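Local coordinates for protein uracil-DNA glycosylase (Nitratifractor salsuginis, PDB 5X3G) that belongs to the uracil-DNA glycosylases, DNA repair proteins built on a central parallel beta-sheet flanked by helices, at residues R9-H12 / Q13-L17; R153-R156 / E157-R161. All coordinates share one frame; numbering follows the deposited sequence.

Contact 1 of 2, residues R9-H12 / Q13-L17; sequences RPIH and QLQEL
At the first turn of helix 11-20, close to the amino end of the modelled chain, Pro-10 meets Leu-14 and Gln-13. Pro-10 occupies the N-cap position, and its carbonyl O accepts the first hydrogen bond of the helix, from Leu-14 N at 2.9 Å. With CG beside the backbone N (chi1 -64°), the leucine side chain leans back toward the helix start, CG 3.2 Å from Pro-10 O. The pyrrolidine CG then meets Leu-14 CG at 4.4 Å, a loose apolar contact, while Gln-13 lays its amide beside the proline, NE2 4.0 Å from Pro-10 CB.

Pro-10 is also the centre of an inverse gamma turn, a tight bend just ahead of the regular i to i+4 pattern. Gln-15 N bonds to Ile-11 O at 2.9 Å and almost straight, 173° at the hydrogen; Glu-16 N follows on His-12 O. The Gln-15 amide slants across Ile-11, with CD 4.1 Å from the methyl CG2; the residue faces helix 28-35, touching Leu-32, and its NE2 has a weak hydrogen bond to Glu-28. Leu-14, the buried member, packs on Met-36 and on Leu-35 of helix 28-35, whereas Pro-10 rests on Asp-40 and Leu-43 of helix 40-48.

Contact 2 of 2, residues R153-R156 / E157-R161; sequences RELR and ENFER
Arg-156 and Glu-160, one turn apart on helix 152-161, form a salt bridge in which NH2 donates to OE1 at 2.9 Å. The acceptor lies in the guanidinium plane, but the carboxylate is met from above its own plane and the two groups stand 82° apart, giving a single-point grip. The bend at chi2 (-92°) sets Arg-156 CD 3.6 Å from Glu-160 OE1, and the further bend at chi3 orients the guanidinium, whose NH2 points toward the C-terminal end of the helix. Glu-157 CG lies over one guanidinium face, 3.6 Å from Arg-156 NH2. A water also links Arg-156 to Glu-157, accepting from NH2 and donating to OE2.

Among the looser polar approaches, Arg-153 runs alongside Glu-157 and touches it through its aliphatic part, CD to OE2 at 3.6 Å. Their opposite charges, NH1 and OE1, remain 4.4 Å apart, beyond a salt bridge but probably still attractive. Asn-158 ND2 bonds to Leu-251 O near the carboxyl end of the model, and Glu-154 OE1 accepts from the N atoms of Ser-150 and Gln-151, just before the helix.

Backbone bonds from the N of Glu-157, Asn-158, Phe-159 and Glu-160 to the O of Arg-153, Glu-154, Leu-155 and Arg-156 keep the spacing alpha-helical.

The apolar contact lies on another side of the helix: Leu-155 and Phe-159 point the same way, and CD1 meets ring atom CE2 at 4.0 Å. Phe-159 continues onto Val-164 and Leu-166 of strand 164-168, an outer strand of the parallel sheet.

Contacts 1 and 2 are both local contacts within one helix or at its start, built largely on i to i+4 spacing, but they lie in different parts of the fold. Their centres are about 28 Å apart and their nearest atoms about 14 Å, so they do not touch. Contact 1 starts a helix at the surface, about 24 Å from the centre of the chain, among the helices that open the fold; contact 2 is partly buried, about 11 Å from that centre, on the helix leading into strand 164-168. They also differ in their polar contacts: both share helical backbone bonds, and contact 2 adds a salt bridge and a bridging water.

Contact 1 of 2, residues R9-H12 / Q13-L17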
ATOM      1  N   ARG A   9       2.247  15.034  25.647  1.00 37.93           N
ATOM      2  CA  ARG A   9       2.150  14.388  24.348  1.00 46.71           C
ATOM      3  C   ARG A   9       2.621  15.340  23.254  1.00 38.13           C
ATOM      4  O   ARG A   9       2.394  16.551  23.349  1.00 39.05           O
ATOM      5  CB  ARG A   9       0.712  13.944  24.047  1.00 38.63           C
ATOM      6  CG  ARG A   9      -0.024  13.321  25.226  1.00 45.14           C
ATOM      7  CD  ARG A   9       0.735  12.152  25.839  1.00 46.40           C
ATOM      8  NE  ARG A   9       0.593  10.925  25.063  1.00 55.15           N
ATOM      9  CZ  ARG A   9       1.556  10.405  24.312  1.00 50.09           C
ATOM     10  NH1 ARG A   9       2.735  11.007  24.239  1.00 56.87           N
ATOM     11  NH2 ARG A   9       1.347   9.282  23.637  1.00 46.32           N
ATOM     12  N   PRO A  10       3.295  14.818  22.185  1.00 46.09           N
ATOM     13  CA  PRO A  10       3.853  15.689  21.135  1.00 41.75           C
ATOM     14  C   PRO A  10       2.830  16.044  20.060  1.00 45.71           C
ATOM     15  O   PRO A  10       3.040  15.822  18.865  1.00 37.74           O
ATOM     16  CB  PRO A  10       5.005  14.835  20.590  1.00 45.18           C
ATOM     17  CG  PRO A  10       4.500  13.436  20.726  1.00 44.34           C
ATOM     18  CD  PRO A  10       3.654  13.403  21.977  1.00 43.08           C
ATOM     19  N   ILE A  11       1.705  16.619  20.492  1.00 32.88           N
ATOM     20  CA  ILE A  11       0.598  16.897  19.577  1.00 36.57           C
ATOM     21  C   ILE A  11       1.028  17.879  18.490  1.00 42.06           C
ATOM     22  O   ILE A  11       0.766  17.669  17.299  1.00 29.77           O
ATOM     23  CB  ILE A  11      -0.622  17.417  20.358  1.00 35.37           C
ATOM     24  CG1 ILE A  11      -1.106  16.361  21.357  1.00 29.87           C
ATOM     25  CG2 ILE A  11      -1.730  17.828  19.402  1.00 38.70           C
ATOM     26  CD1 ILE A  11      -2.520  16.580  21.852  1.00 43.82           C
ATOM     27  N   HIS A  12       1.689  18.970  18.889  1.00 35.59           N
ATOM     28  CA  HIS A  12       2.162  19.953  17.918  1.00 38.45           C
ATOM     29  C   HIS A  12       3.108  19.312  16.908  1.00 33.65           C
ATOM     30  O   HIS A  12       3.015  19.573  15.699  1.00 34.70           O
ATOM     31  CB  HIS A  12       2.847  21.109  18.651  1.00 38.16           C
ATOM     32  CG  HIS A  12       3.036  22.338  17.815  1.00 36.47           C
ATOM     33  ND1 HIS A  12       4.234  22.653  17.211  1.00 44.76           N
ATOM     34  CD2 HIS A  12       2.181  23.339  17.496  1.00 42.92           C
ATOM     35  CE1 HIS A  12       4.107  23.791  16.551  1.00 44.33           C
ATOM     36  NE2 HIS A  12       2.870  24.227  16.708  1.00 50.15           N
ATOM     37  N   GLN A  13       4.010  18.451  17.384  1.00 31.99           N
ATOM     38  CA  GLN A  13       4.934  17.767  16.488  1.00 33.19           C
ATOM     39  C   GLN A  13       4.211  16.821  15.538  1.00 32.53           C
ATOM     40  O   GLN A  13       4.643  16.655  14.394  1.00 28.97           O
ATOM     41  CB  GLN A  13       5.977  16.992  17.292  1.00 32.35           C
ATOM     42  CG  GLN A  13       6.792  17.841  18.250  1.00 42.68           C
ATOM     43  CD  GLN A  13       7.926  17.061  18.881  1.00 58.23           C
ATOM     44  OE1 GLN A  13       8.581  16.254  18.220  1.00 65.63           O
ATOM     45  NE2 GLN A  13       8.160  17.289  20.168  1.00 62.86           N
ATOM     46  N   LEU A  14       3.128  16.185  15.990  1.00 31.45           N
ATOM     47  CA  LEU A  14       2.414  15.250  15.123  1.00 33.29           C
ATOM     48  C   LEU A  14       1.614  15.988  14.059  1.00 30.12           C
ATOM     49  O   LEU A  14       1.546  15.544  12.906  1.00 33.21           O
ATOM     50  CB  LEU A  14       1.504  14.344  15.951  1.00 27.77           C
ATOM     51  CG  LEU A  14       2.208  13.408  16.933  1.00 31.05           C
ATOM     52  CD1 LEU A  14       1.201  12.521  17.659  1.00 30.29           C
ATOM     53  CD2 LEU A  14       3.263  12.578  16.221  1.00 28.42           C
ATOM     54  N   GLN A  15       0.993  17.112  14.425  1.00 26.51           N
ATOM     55  CA  GLN A  15       0.372  17.959  13.413  1.00 35.57           C
ATOM     56  C   GLN A  15       1.411  18.444  12.407  1.00 37.02           C
ATOM     57  O   GLN A  15       1.145  18.500  11.196  1.00 36.95           O
ATOM     58  CB  GLN A  15      -0.347  19.134  14.080  1.00 33.42           C
ATOM     59  CG  GLN A  15      -1.518  18.708  14.962  1.00 35.04           C
ATOM     60  CD  GLN A  15      -2.066  19.843  15.806  1.00 47.25           C
ATOM     61  OE1 GLN A  15      -1.312  20.646  16.353  1.00 38.17           O
ATOM     62  NE2 GLN A  15      -3.388  19.907  15.923  1.00 44.92           N
ATOM     63  N   GLU A  16       2.616  18.770  12.889  1.00 32.45           N
ATOM     64  CA  GLU A  16       3.705  19.099  11.974  1.00 36.05           C
ATOM     65  C   GLU A  16       4.019  17.932  11.045  1.00 32.03           C
ATOM     66  O   GLU A  16       4.197  18.125   9.840  1.00 29.25           O
ATOM     67  CB  GLU A  16       4.957  19.502  12.750  1.00 42.04           C
ATOM     68  CG  GLU A  16       6.122  19.867  11.841  1.00 46.04           C
ATOM     69  CD  GLU A  16       7.431  20.035  12.585  1.00 52.39           C
ATOM     70  OE1 GLU A  16       8.342  20.682  12.028  1.00 54.80           O
ATOM     71  OE2 GLU A  16       7.550  19.524  13.717  1.00 50.73           O
ATOM     72  N   LEU A  17       4.097  16.716  11.590  1.00 27.24           N
ATOM     73  CA  LEU A  17       4.397  15.547  10.767  1.00 34.39           C
ATOM     74  C   LEU A  17       3.339  15.348   9.691  1.00 28.16           C
ATOM     75  O   LEU A  17       3.663  15.003   8.548  1.00 24.64           O
ATOM     76  CB  LEU A  17       4.503  14.302  11.646  1.00 22.32           C
ATOM     77  CG  LEU A  17       4.708  12.971  10.919  1.00 31.57           C
ATOM     78  CD1 LEU A  17       6.066  12.919  10.234  1.00 31.95           C
ATOM     79  CD2 LEU A  17       4.534  11.809  11.877  1.00 33.85           C
TER

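Contact 2 of 2, residues R153-R156 / E157-R161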
ATOM      1  N   ARG A 153       3.851   5.715 -10.743  1.00 24.74           N
ATOM      2  CA  ARG A 153       3.141   6.810 -10.090  1.00 29.26           C
ATOM      3  C   ARG A 153       1.661   6.793 -10.448  1.00 26.11           C
ATOM      4  O   ARG A 153       0.801   6.998  -9.583  1.00 25.96           O
ATOM      5  CB  ARG A 153       3.760   8.154 -10.478  1.00 29.62           C
ATOM      6  CG  ARG A 153       3.181   9.337  -9.706  1.00 47.81           C
ATOM      7  CD  ARG A 153       3.165  10.639 -10.509  1.00 37.95           C
ATOM      8  NE  ARG A 153       4.154  10.684 -11.583  1.00 56.29           N
ATOM      9  CZ  ARG A 153       3.851  10.807 -12.873  1.00 51.92           C
ATOM     10  NH1 ARG A 153       2.584  10.901 -13.255  1.00 52.08           N
ATOM     11  NH2 ARG A 153       4.817  10.842 -13.783  1.00 49.38           N
ATOM     12  N   GLU A 154       1.346   6.536 -11.722  1.00 25.92           N
ATOM     13  CA  GLU A 154      -0.042   6.550 -12.174  1.00 25.72           C
ATOM     14  C   GLU A 154      -0.813   5.327 -11.692  1.00 25.85           C
ATOM     15  O   GLU A 154      -2.031   5.406 -11.500  1.00 25.86           O
ATOM     16  CB  GLU A 154      -0.092   6.641 -13.698  1.00 21.98           C
ATOM     17  CG  GLU A 154       0.794   7.728 -14.280  1.00 29.72           C
ATOM     18  CD  GLU A 154       0.827   7.699 -15.793  1.00 34.13           C
ATOM     19  OE1 GLU A 154       0.907   6.594 -16.367  1.00 32.30           O
ATOM     20  OE2 GLU A 154       0.769   8.784 -16.411  1.00 44.30           O
ATOM     21  N   LEU A 155      -0.136   4.189 -11.516  1.00 26.96           N
ATOM     22  CA  LEU A 155      -0.790   3.033 -10.909  1.00 20.21           C
ATOM     23  C   LEU A 155      -1.139   3.310  -9.451  1.00 27.17           C
ATOM     24  O   LEU A 155      -2.239   2.975  -8.994  1.00 21.99           O
ATOM     25  CB  LEU A 155       0.107   1.799 -11.027  1.00 30.46           C
ATOM     26  CG  LEU A 155      -0.322   0.515 -10.309  1.00 27.48           C
ATOM     27  CD1 LEU A 155      -1.717   0.096 -10.745  1.00 22.47           C
ATOM     28  CD2 LEU A 155       0.676  -0.607 -10.563  1.00 29.30           C
ATOM     29  N   ARG A 156      -0.214   3.921  -8.708  1.00 24.78           N
ATOM     30  CA  ARG A 156      -0.518   4.380  -7.355  1.00 24.44           C
ATOM     31  C   ARG A 156      -1.711   5.334  -7.352  1.00 28.70           C
ATOM     32  O   ARG A 156      -2.664   5.167  -6.573  1.00 23.70           O
ATOM     33  CB  ARG A 156       0.731   5.042  -6.764  1.00 22.38           C
ATOM     34  CG  ARG A 156       0.661   5.429  -5.297  1.00 21.35           C
ATOM     35  CD  ARG A 156       0.180   6.862  -5.136  1.00 24.37           C
ATOM     36  NE  ARG A 156       1.194   7.823  -5.568  1.00 29.99           N
ATOM     37  CZ  ARG A 156       0.964   9.119  -5.751  1.00 35.60           C
ATOM     38  NH1 ARG A 156       1.945   9.918  -6.149  1.00 49.37           N
ATOM     39  NH2 ARG A 156      -0.246   9.615  -5.536  1.00 27.79           N
ATOM     40  N   GLU A 157      -1.676   6.338  -8.232  1.00 20.37           N
ATOM     41  CA  GLU A 157      -2.769   7.301  -8.324  1.00 33.24           C
ATOM     42  C   GLU A 157      -4.090   6.616  -8.641  1.00 28.84           C
ATOM     43  O   GLU A 157      -5.144   7.031  -8.151  1.00 32.51           O
ATOM     44  CB  GLU A 157      -2.450   8.353  -9.388  1.00 31.54           C
ATOM     45  CG  GLU A 157      -1.343   9.318  -9.004  1.00 30.62           C
ATOM     46  CD  GLU A 157      -0.935  10.219 -10.153  1.00 39.52           C
ATOM     47  OE1 GLU A 157      -1.180   9.849 -11.322  1.00 36.20           O
ATOM     48  OE2 GLU A 157      -0.369  11.300  -9.889  1.00 40.88           O
ATOM     49  N   ASN A 158      -4.056   5.564  -9.463  1.00 23.27           N
ATOM     50  CA  ASN A 158      -5.282   4.843  -9.787  1.00 23.66           C
ATOM     51  C   ASN A 158      -5.773   4.011  -8.608  1.00 27.30           C
ATOM     52  O   ASN A 158      -6.986   3.863  -8.424  1.00 24.20           O
ATOM     53  CB  ASN A 158      -5.072   3.953 -11.011  1.00 19.72           C
ATOM     54  CG  ASN A 158      -4.981   4.745 -12.300  1.00 31.81           C
ATOM     55  OD1 ASN A 158      -5.300   5.936 -12.341  1.00 30.32           O
ATOM     56  ND2 ASN A 158      -4.560   4.079 -13.368  1.00 28.92           N
ATOM     57  N   PHE A 159      -4.857   3.442  -7.818  1.00 26.08           N
ATOM     58  CA  PHE A 159      -5.254   2.856  -6.542  1.00 23.21           C
ATOM     59  C   PHE A 159      -6.034   3.864  -5.712  1.00 27.69           C
ATOM     60  O   PHE A 159      -7.100   3.555  -5.168  1.00 22.05           O
ATOM     61  CB  PHE A 159      -4.031   2.382  -5.756  1.00 24.83           C
ATOM     62  CG  PHE A 159      -3.617   0.973  -6.047  1.00 23.79           C
ATOM     63  CD1 PHE A 159      -4.447  -0.090  -5.731  1.00 18.20           C
ATOM     64  CD2 PHE A 159      -2.376   0.707  -6.599  1.00 19.66           C
ATOM     65  CE1 PHE A 159      -4.056  -1.390  -5.987  1.00 26.57           C
ATOM     66  CE2 PHE A 159      -1.979  -0.587  -6.855  1.00 20.09           C
ATOM     67  CZ  PHE A 159      -2.821  -1.640  -6.547  1.00 22.88           C
ATOM     68  N   GLU A 160      -5.506   5.087  -5.606  1.00 23.53           N
ATOM     69  CA  GLU A 160      -6.174   6.089  -4.780  1.00 29.54           C
ATOM     70  C   GLU A 160      -7.499   6.541  -5.389  1.00 25.81           C
ATOM     71  O   GLU A 160      -8.453   6.812  -4.651  1.00 31.38           O
ATOM     72  CB  GLU A 160      -5.241   7.273  -4.544  1.00 27.42           C
ATOM     73  CG  GLU A 160      -4.043   6.902  -3.680  1.00 29.60           C
ATOM     74  CD  GLU A 160      -3.086   8.051  -3.456  1.00 35.71           C
ATOM     75  OE1 GLU A 160      -2.802   8.783  -4.426  1.00 36.23           O
ATOM     76  OE2 GLU A 160      -2.615   8.215  -2.310  1.00 31.73           O
ATOM     77  N   ARG A 161      -7.585   6.615  -6.722  1.00 23.42           N
ATOM     78  CA  ARG A 161      -8.857   6.929  -7.367  1.00 30.43           C
ATOM     79  C   ARG A 161      -9.924   5.908  -7.011  1.00 31.19           C
ATOM     80  O   ARG A 161     -11.103   6.261  -6.878  1.00 25.09           O
ATOM     81  CB  ARG A 161      -8.691   6.992  -8.887  1.00 33.78           C
ATOM     82  CG  ARG A 161      -8.011   8.240  -9.420  1.00 37.63           C
ATOM     83  CD  ARG A 161      -8.087   8.260 -10.938  1.00 46.39           C
ATOM     84  NE  ARG A 161      -7.669   9.533 -11.514  1.00 49.98           N
ATOM     85  CZ  ARG A 161      -6.418   9.827 -11.846  1.00 58.88           C
ATOM     86  NH1 ARG A 161      -5.455   8.937 -11.649  1.00 43.02           N
ATOM     87  NH2 ARG A 161      -6.128  11.009 -12.373  1.00 43.06           N
TER
HETATM   88  O   HOH W   1      -1.069  12.387  -7.029  1.00 39.33           O